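Local coordinates for protein polyhedrin (Orgyia pseudotsugata cypovirus 5, PDB 5A8U) that builds the crystalline occlusion bodies, or polyhedra, that shelter cypovirus particles from the outside environment until insect larvae swallow them, at residues W120-R134 and G148-K160. Numbering follows the deposited sequence.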
ATOM      1  N   TRP A 120      -0.010  20.553 -13.741  1.00  7.66           N
ATOM      2  CA  TRP A 120       0.480  21.221 -12.533  1.00  6.27           C
ATOM      3  C   TRP A 120      -0.615  21.804 -11.639  1.00  5.15           C
ATOM      4  O   TRP A 120      -0.549  21.669 -10.422  1.00  7.71           O
ATOM      5  CB  TRP A 120       1.499  22.314 -12.860  1.00  6.16           C
ATOM      6  CG  TRP A 120       2.553  21.845 -13.810  1.00  4.91           C
ATOM      7  CD1 TRP A 120       2.634  22.113 -15.148  1.00  9.16           C
ATOM      8  CD2 TRP A 120       3.668  20.992 -13.506  1.00  5.98           C
ATOM      9  NE1 TRP A 120       3.741  21.489 -15.694  1.00  8.31           N
ATOM     10  CE2 TRP A 120       4.382  20.791 -14.707  1.00  8.29           C
ATOM     11  CE3 TRP A 120       4.131  20.377 -12.334  1.00  9.93           C
ATOM     12  CZ2 TRP A 120       5.544  20.015 -14.772  1.00 11.97           C
ATOM     13  CZ3 TRP A 120       5.291  19.604 -12.408  1.00 11.62           C
ATOM     14  CH2 TRP A 120       5.973  19.433 -13.615  1.00  8.25           C
ATOM     15  N   ASN A 121      -1.615  22.437 -12.244  1.00  7.16           N
ATOM     16  CA  ASN A 121      -2.693  23.069 -11.479  1.00  9.18           C
ATOM     17  C   ASN A 121      -3.441  22.091 -10.593  1.00  6.87           C
ATOM     18  O   ASN A 121      -4.022  22.493  -9.584  1.00  8.97           O
ATOM     19  CB  ASN A 121      -3.704  23.767 -12.392  1.00  9.86           C
ATOM     20  CG  ASN A 121      -3.131  24.987 -13.080  1.00 17.33           C
ATOM     21  OD1 ASN A 121      -2.278  25.683 -12.533  1.00 21.19           O
ATOM     22  ND2 ASN A 121      -3.621  25.269 -14.281  1.00 23.71           N
ATOM     23  N   ALA A 122      -3.438  20.814 -10.981  1.00  9.03           N
ATOM     24  CA  ALA A 122      -4.248  19.794 -10.311  1.00  6.76           C
ATOM     25  C   ALA A 122      -3.543  19.100  -9.130  1.00  5.90           C
ATOM     26  O   ALA A 122      -4.146  18.284  -8.440  1.00  7.32           O
ATOM     27  CB  ALA A 122      -4.743  18.748 -11.322  1.00  6.97           C
ATOM     28  N   THR A 123      -2.281  19.425  -8.899  1.00  5.90           N
ATOM     29  CA  THR A 123      -1.546  18.769  -7.821  1.00  4.24           C
ATOM     30  C   THR A 123      -2.160  19.071  -6.458  1.00  5.72           C
ATOM     31  O   THR A 123      -2.428  20.236  -6.142  1.00  7.48           O
ATOM     32  CB  THR A 123      -0.073  19.225  -7.843  1.00  7.15           C
ATOM     33  OG1 THR A 123       0.522  18.807  -9.082  1.00 11.08           O
ATOM     34  CG2 THR A 123       0.693  18.637  -6.672  1.00  6.76           C
ATOM     35  N   ARG A 124      -2.366  18.024  -5.660  1.00  5.84           N
ATOM     36  CA  ARG A 124      -2.765  18.182  -4.253  1.00  4.60           C
ATOM     37  C   ARG A 124      -1.682  17.701  -3.309  1.00  5.75           C
ATOM     38  O   ARG A 124      -1.150  16.606  -3.482  1.00  6.89           O
ATOM     39  CB  ARG A 124      -4.032  17.374  -3.959  1.00  8.48           C
ATOM     40  CG  ARG A 124      -5.278  17.971  -4.566  1.00 10.02           C
ATOM     41  CD  ARG A 124      -6.425  16.974  -4.485  1.00 10.70           C
ATOM     42  NE  ARG A 124      -7.728  17.595  -4.701  1.00 11.52           N
ATOM     43  CZ  ARG A 124      -8.831  16.915  -4.993  1.00 11.22           C
ATOM     44  NH1 ARG A 124      -8.775  15.595  -5.148  1.00 10.51           N
ATOM     45  NH2 ARG A 124      -9.981  17.553  -5.152  1.00 11.12           N
ATOM     46  N   LEU A 125      -1.397  18.495  -2.277  1.00  4.26           N
ATOM     47  CA  LEU A 125      -0.532  18.048  -1.195  1.00  4.35           C
ATOM     48  C   LEU A 125      -1.327  18.320   0.066  1.00  5.74           C
ATOM     49  O   LEU A 125      -1.675  19.472   0.343  1.00  8.34           O
ATOM     50  CB  LEU A 125       0.793  18.822  -1.177  1.00  6.13           C
ATOM     51  CG  LEU A 125       1.739  18.533   0.004  1.00  9.07           C
ATOM     52  CD1 LEU A 125       2.121  17.047   0.144  1.00  8.01           C
ATOM     53  CD2 LEU A 125       2.985  19.434  -0.067  1.00  8.62           C
ATOM     54  N   ARG A 126      -1.656  17.273   0.815  1.00  6.12           N
ATOM     55  CA  ARG A 126      -2.451  17.469   2.024  1.00  6.60           C
ATOM     56  C   ARG A 126      -1.642  17.252   3.284  1.00  8.43           C
ATOM     57  O   ARG A 126      -0.931  16.247   3.405  1.00  6.56           O
ATOM     58  CB  ARG A 126      -3.633  16.487   2.071  1.00  6.50           C
ATOM     59  CG  ARG A 126      -4.558  16.497   0.843  1.00  8.10           C
ATOM     60  CD  ARG A 126      -5.800  15.637   1.111  1.00  8.68           C
ATOM     61  NE  ARG A 126      -6.625  15.409  -0.081  1.00  7.18           N
ATOM     62  CZ  ARG A 126      -6.489  14.372  -0.900  1.00  8.96           C
ATOM     63  NH1 ARG A 126      -5.544  13.451  -0.673  1.00  6.16           N
ATOM     64  NH2 ARG A 126      -7.293  14.248  -1.956  1.00  8.23           N
ATOM     65  N   PHE A 127      -1.776  18.165   4.242  1.00  7.13           N
ATOM     66  CA  PHE A 127      -1.117  17.999   5.542  1.00  8.37           C
ATOM     67  C   PHE A 127      -2.090  17.571   6.630  1.00  9.38           C
ATOM     68  O   PHE A 127      -3.231  18.043   6.675  1.00 11.23           O
ATOM     69  CB  PHE A 127      -0.423  19.296   5.954  1.00  9.17           C
ATOM     70  CG  PHE A 127       0.863  19.532   5.226  1.00  7.87           C
ATOM     71  CD1 PHE A 127       1.964  18.732   5.492  1.00  8.74           C
ATOM     72  CD2 PHE A 127       0.978  20.542   4.285  1.00 14.18           C
ATOM     73  CE1 PHE A 127       3.161  18.920   4.831  1.00  8.79           C
ATOM     74  CE2 PHE A 127       2.189  20.747   3.609  1.00 14.37           C
ATOM     75  CZ  PHE A 127       3.282  19.930   3.884  1.00 11.56           C
ATOM     76  N   PHE A 128      -1.625  16.672   7.491  1.00  7.33           N
ATOM     77  CA  PHE A 128      -2.390  16.174   8.627  1.00  9.03           C
ATOM     78  C   PHE A 128      -1.468  16.236   9.829  1.00  9.53           C
ATOM     79  O   PHE A 128      -0.246  16.281   9.693  1.00  8.04           O
ATOM     80  CB  PHE A 128      -2.819  14.709   8.404  1.00  8.07           C
ATOM     81  CG  PHE A 128      -3.607  14.494   7.133  1.00  8.84           C
ATOM     82  CD1 PHE A 128      -2.956  14.367   5.910  1.00  9.52           C
ATOM     83  CD2 PHE A 128      -4.990  14.426   7.169  1.00 11.15           C
ATOM     84  CE1 PHE A 128      -3.675  14.184   4.742  1.00  9.46           C
ATOM     85  CE2 PHE A 128      -5.716  14.229   6.006  1.00 17.62           C
ATOM     86  CZ  PHE A 128      -5.059  14.116   4.794  1.00 10.69           C
ATOM     87  N   GLY A 129      -2.060  16.270  11.014  1.00  6.82           N
ATOM     88  CA  GLY A 129      -1.286  16.158  12.240  1.00  9.99           C
ATOM     89  C   GLY A 129      -0.809  14.737  12.454  1.00 12.11           C
ATOM     90  O   GLY A 129      -1.102  13.835  11.657  1.00 11.83           O
ATOM     91  N   PRO A 130      -0.047  14.521  13.534  1.00 10.98           N
ATOM     92  CA  PRO A 130       0.528  13.205  13.823  1.00 13.21           C
ATOM     93  C   PRO A 130      -0.545  12.166  14.173  1.00 14.33           C
ATOM     94  O   PRO A 130      -0.275  10.963  14.085  1.00 18.60           O
ATOM     95  CB  PRO A 130       1.455  13.477  15.025  1.00  8.47           C
ATOM     96  CG  PRO A 130       0.967  14.744  15.611  1.00  8.73           C
ATOM     97  CD  PRO A 130       0.363  15.553  14.508  1.00  9.15           C
ATOM     98  N   ASP A 131      -1.731  12.638  14.540  1.00 13.61           N
ATOM     99  CA  ASP A 131      -2.876  11.784  14.856  1.00 16.03           C
ATOM    100  C   ASP A 131      -3.814  11.586  13.660  1.00 16.40           C
ATOM    101  O   ASP A 131      -4.881  10.979  13.808  1.00 17.32           O
ATOM    102  CB  ASP A 131      -3.682  12.420  15.981  1.00 12.53           C
ATOM    103  CG  ASP A 131      -4.241  13.778  15.593  1.00 20.65           C
ATOM    104  OD1 ASP A 131      -3.701  14.403  14.640  1.00 18.01           O
ATOM    105  OD2 ASP A 131      -5.217  14.221  16.234  1.00 19.53           O
ATOM    106  N   GLY A 132      -3.448  12.112  12.492  1.00 12.58           N
ATOM    107  CA  GLY A 132      -4.312  12.001  11.323  1.00 12.06           C
ATOM    108  C   GLY A 132      -5.379  13.087  11.205  1.00 18.16           C
ATOM    109  O   GLY A 132      -6.164  13.094  10.249  1.00 16.83           O
ATOM    110  N   SER A 133      -5.408  14.016  12.159  1.00 12.87           N
ATOM    111  CA  SER A 133      -6.317  15.152  12.073  1.00 14.94           C
ATOM    112  C   SER A 133      -5.921  16.037  10.902  1.00 15.96           C
ATOM    113  O   SER A 133      -4.746  16.291  10.670  1.00 10.68           O
ATOM    114  CB  SER A 133      -6.317  15.981  13.364  1.00 16.97           C
ATOM    115  OG  SER A 133      -5.009  16.447  13.675  1.00 24.57           O
ATOM    116  N   ARG A 134      -6.917  16.501  10.158  1.00 16.74           N
ATOM    117  CA  ARG A 134      -6.691  17.391   9.038  1.00 18.45           C
ATOM    118  C   ARG A 134      -6.108  18.706   9.534  1.00 17.08           C
ATOM    119  O   ARG A 134      -6.662  19.337  10.426  1.00 19.89           O
ATOM    120  CB  ARG A 134      -8.019  17.654   8.334  1.00 17.00           C
ATOM    121  CG  ARG A 134      -7.879  18.377   7.041  1.00 23.03           C
ATOM    122  CD  ARG A 134      -7.089  17.561   6.055  1.00 20.90           C
ATOM    123  NE  ARG A 134      -7.423  17.989   4.705  1.00 31.25           N
ATOM    124  CZ  ARG A 134      -6.629  18.710   3.930  1.00 20.08           C
ATOM    125  NH1 ARG A 134      -5.422  19.049   4.355  1.00 20.62           N
ATOM    126  NH2 ARG A 134      -7.033  19.044   2.714  1.00 16.73           N
ATOM    127  N   GLY A 148     -13.636  18.087   9.392  1.00 30.34           N
ATOM    128  CA  GLY A 148     -12.526  18.060   8.460  1.00 30.77           C
ATOM    129  C   GLY A 148     -12.881  17.997   6.978  1.00 16.81           C
ATOM    130  O   GLY A 148     -13.469  17.024   6.487  1.00 15.06           O
ATOM    131  N   LEU A 149     -12.500  19.060   6.280  1.00 21.86           N
ATOM    132  CA  LEU A 149     -12.574  19.138   4.832  1.00 12.80           C
ATOM    133  C   LEU A 149     -11.348  18.430   4.274  1.00 15.74           C
ATOM    134  O   LEU A 149     -10.221  18.888   4.474  1.00 18.36           O
ATOM    135  CB  LEU A 149     -12.567  20.614   4.411  1.00 14.38           C
ATOM    136  CG  LEU A 149     -12.487  20.983   2.932  1.00 11.78           C
ATOM    137  CD1 LEU A 149     -13.686  20.446   2.172  1.00 11.44           C
ATOM    138  CD2 LEU A 149     -12.377  22.505   2.781  1.00 11.71           C
ATOM    139  N   LEU A 150     -11.554  17.315   3.572  1.00 11.09           N
ATOM    140  CA  LEU A 150     -10.417  16.559   3.055  1.00 10.41           C
ATOM    141  C   LEU A 150      -9.840  17.112   1.752  1.00 12.43           C
ATOM    142  O   LEU A 150      -8.691  16.839   1.422  1.00 13.32           O
ATOM    143  CB  LEU A 150     -10.723  15.056   2.928  1.00 10.36           C
ATOM    144  CG  LEU A 150     -10.990  14.353   4.259  1.00 16.53           C
ATOM    145  CD1 LEU A 150     -11.048  12.833   4.090  1.00 11.99           C
ATOM    146  CD2 LEU A 150      -9.907  14.731   5.257  1.00 16.00           C
ATOM    147  N   ASN A 151     -10.629  17.890   1.018  1.00  9.64           N
ATOM    148  CA  ASN A 151     -10.130  18.555  -0.182  1.00  7.50           C
ATOM    149  C   ASN A 151     -10.314  20.060  -0.042  1.00 10.42           C
ATOM    150  O   ASN A 151     -11.368  20.594  -0.366  1.00 11.42           O
ATOM    151  CB  ASN A 151     -10.844  18.034  -1.422  1.00  8.13           C
ATOM    152  CG  ASN A 151     -10.418  16.627  -1.780  1.00 12.37           C
ATOM    153  OD1 ASN A 151      -9.222  16.322  -1.837  1.00 10.79           O
ATOM    154  ND2 ASN A 151     -11.388  15.756  -2.000  1.00  8.84           N
ATOM    155  N   ALA A 152      -9.282  20.726   0.467  1.00 10.42           N
ATOM    156  CA  ALA A 152      -9.327  22.159   0.730  1.00  8.99           C
ATOM    157  C   ALA A 152      -8.668  22.948  -0.391  1.00  6.90           C
ATOM    158  O   ALA A 152      -7.864  22.406  -1.161  1.00  9.71           O
ATOM    159  CB  ALA A 152      -8.644  22.468   2.061  1.00  9.85           C
ATOM    160  N   ALA A 153      -9.000  24.231  -0.501  1.00  9.85           N
ATOM    161  CA  ALA A 153      -8.378  25.077  -1.514  1.00  9.34           C
ATOM    162  C   ALA A 153      -6.851  25.046  -1.440  1.00  9.32           C
ATOM    163  O   ALA A 153      -6.159  25.055  -2.473  1.00 11.49           O
ATOM    164  CB  ALA A 153      -8.878  26.521  -1.385  1.00 11.42           C
ATOM    165  N   GLU A 154      -6.342  25.001  -0.213  1.00  9.24           N
ATOM    166  CA  GLU A 154      -4.913  25.100   0.049  1.00 15.58           C
ATOM    167  C   GLU A 154      -4.124  23.842  -0.312  1.00 11.55           C
ATOM    168  O   GLU A 154      -2.890  23.858  -0.328  1.00  9.84           O
ATOM    169  CB  GLU A 154      -4.670  25.469   1.517  1.00 14.94           C
ATOM    170  CG  GLU A 154      -5.135  26.880   1.883  1.00 13.37           C
ATOM    171  CD  GLU A 154      -6.587  26.949   2.343  1.00 19.14           C
ATOM    172  OE1 GLU A 154      -7.326  25.939   2.241  1.00 13.71           O
ATOM    173  OE2 GLU A 154      -6.992  28.034   2.822  1.00 17.65           O
ATOM    174  N   ASP A 155      -4.823  22.756  -0.612  1.00  9.36           N
ATOM    175  CA  ASP A 155      -4.138  21.550  -1.064  1.00  9.19           C
ATOM    176  C   ASP A 155      -3.523  21.810  -2.434  1.00  8.02           C
ATOM    177  O   ASP A 155      -2.606  21.127  -2.844  1.00  7.58           O
ATOM    178  CB  ASP A 155      -5.119  20.381  -1.209  1.00 10.32           C
ATOM    179  CG  ASP A 155      -5.810  20.022   0.087  1.00 13.85           C
ATOM    180  OD1 ASP A 155      -5.333  20.415   1.174  1.00 17.24           O
ATOM    181  OD2 ASP A 155      -6.830  19.312   0.005  1.00 12.86           O
ATOM    182  N   ILE A 156      -4.072  22.784  -3.154  1.00  6.80           N
ATOM    183  CA  ILE A 156      -3.636  23.095  -4.502  1.00  9.03           C
ATOM    184  C   ILE A 156      -2.414  23.978  -4.365  1.00  6.84           C
ATOM    185  O   ILE A 156      -2.527  25.204  -4.274  1.00 10.76           O
ATOM    186  CB  ILE A 156      -4.750  23.808  -5.299  1.00  7.90           C
ATOM    187  CG1 ILE A 156      -5.989  22.900  -5.379  1.00 11.60           C
ATOM    188  CG2 ILE A 156      -4.272  24.140  -6.704  1.00  9.43           C
ATOM    189  CD1 ILE A 156      -5.727  21.601  -6.146  1.00  9.47           C
ATOM    190  N   ILE A 157      -1.250  23.345  -4.354  1.00  8.00           N
ATOM    191  CA  ILE A 157      -0.012  24.039  -4.031  1.00  7.82           C
ATOM    192  C   ILE A 157       0.734  24.598  -5.228  1.00  8.54           C
ATOM    193  O   ILE A 157       1.770  25.239  -5.047  1.00  9.82           O
ATOM    194  CB  ILE A 157       0.966  23.121  -3.273  1.00  8.21           C
ATOM    195  CG1 ILE A 157       1.172  21.814  -4.035  1.00  8.62           C
ATOM    196  CG2 ILE A 157       0.488  22.903  -1.836  1.00 15.22           C
ATOM    197  CD1 ILE A 157       2.406  21.050  -3.544  1.00 17.77           C
ATOM    198  N   ASN A 158       0.222  24.365  -6.436  1.00  7.09           N
ATOM    199  CA  ASN A 158       0.944  24.720  -7.650  1.00  9.92           C
ATOM    200  C   ASN A 158       1.582  26.106  -7.604  1.00  9.84           C
ATOM    201  O   ASN A 158       2.758  26.272  -7.929  1.00 11.13           O
ATOM    202  CB  ASN A 158       0.044  24.611  -8.890  1.00  8.51           C
ATOM    203  CG  ASN A 158       0.808  24.865 -10.169  1.00 11.12           C
ATOM    204  OD1 ASN A 158       1.914  24.356 -10.352  1.00 10.50           O
ATOM    205  ND2 ASN A 158       0.231  25.657 -11.057  1.00 17.47           N
ATOM    206  N   SER A 159       0.820  27.111  -7.199  1.00 10.05           N
ATOM    207  CA  SER A 159       1.353  28.475  -7.278  1.00 11.52           C
ATOM    208  C   SER A 159       2.542  28.713  -6.341  1.00 10.37           C
ATOM    209  O   SER A 159       3.368  29.591  -6.608  1.00 14.86           O
ATOM    210  CB  SER A 159       0.254  29.533  -7.085  1.00 12.07           C
ATOM    211  OG  SER A 159      -0.294  29.496  -5.782  1.00 16.68           O
ATOM    212  N   LYS A 160       2.647  27.929  -5.267  1.00  9.68           N
ATOM    213  CA  LYS A 160       3.791  28.038  -4.347  1.00  8.41           C
ATOM    214  C   LYS A 160       4.995  27.190  -4.783  1.00 11.39           C
ATOM    215  O   LYS A 160       6.078  27.300  -4.215  1.00  9.17           O
ATOM    216  CB  LYS A 160       3.383  27.622  -2.928  1.00 10.35           C
ATOM    217  CG  LYS A 160       2.470  28.601  -2.198  1.00 15.76           C
ATOM    218  CD  LYS A 160       2.270  28.138  -0.759  1.00 24.10           C
ATOM    219  CE  LYS A 160       1.809  29.284   0.149  1.00 35.55           C
ATOM    220  NZ  LYS A 160       1.992  28.978   1.606  1.00 37.83           N
TER
HETATM  221  O   HOH W   1      -1.647  22.419  -7.427  1.00  8.59           O
HETATM  222  O   HOH W   2      -8.147  19.818  -2.624  1.00 15.95           O
HETATM  223  O   HOH W   3      -0.862  22.232   1.128  1.00 22.24           O
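R134 and D155 meet in a buried salt bridge: NH2 of R134 lies 2.7 Å from both OD1 and OD2 of D155, the hydrogen bond going almost straight (175°) to OD1, within the guanidinium plane and on the syn lone pair. The arginine chain gets there by bending at chi2 (63°), and weak bonds from its NE to L149 O and from NH2 to L150 O tie it to the backbone of 148-160. OD2 is also met from above the carboxylate plane by A152 N at 2.9 Å and accepts from a water that R124 NE approaches weakly. R126 lies at a longer salt-bridge distance, NE to D155 OD2 3.9 Å, so two arginines probably stabilise the ionised aspartate.

NE and NH2 of R126 grip N151 side-on, both donating to the one atom OD1; the NH2 bond is the shorter (2.8 Å) and lies in the carbonyl plane, while NE approaches from above it. That same oxygen sits over the centre of the R124 guanidinium, 3.2 Å above its plane, the two groups nearly parallel (13° apart). E193 of the adjacent strand 189-195 also forms salt bridges with R124 and R126, and R126 NH1 bonds to S219 of the second subunit.

Backbone pairing is sparse: L125 N donates to D155 O at 3.0 Å, and L125 O shares a water with E154 O. A third water accepts from N158 N and lies within bonding reach of T123 O and W120 O, acceptors that with others nearby outnumber its protons; N158 OD1 is bonded to K173. I157 CD1 adds apolar contact against L125 CB. This is an irregular loop, broken by two short 3-10 segments, laid along an outer strand of a three-stranded antiparallel sheet and joined to it by an arginine-aspartate salt-bridge network beside a subunit interface.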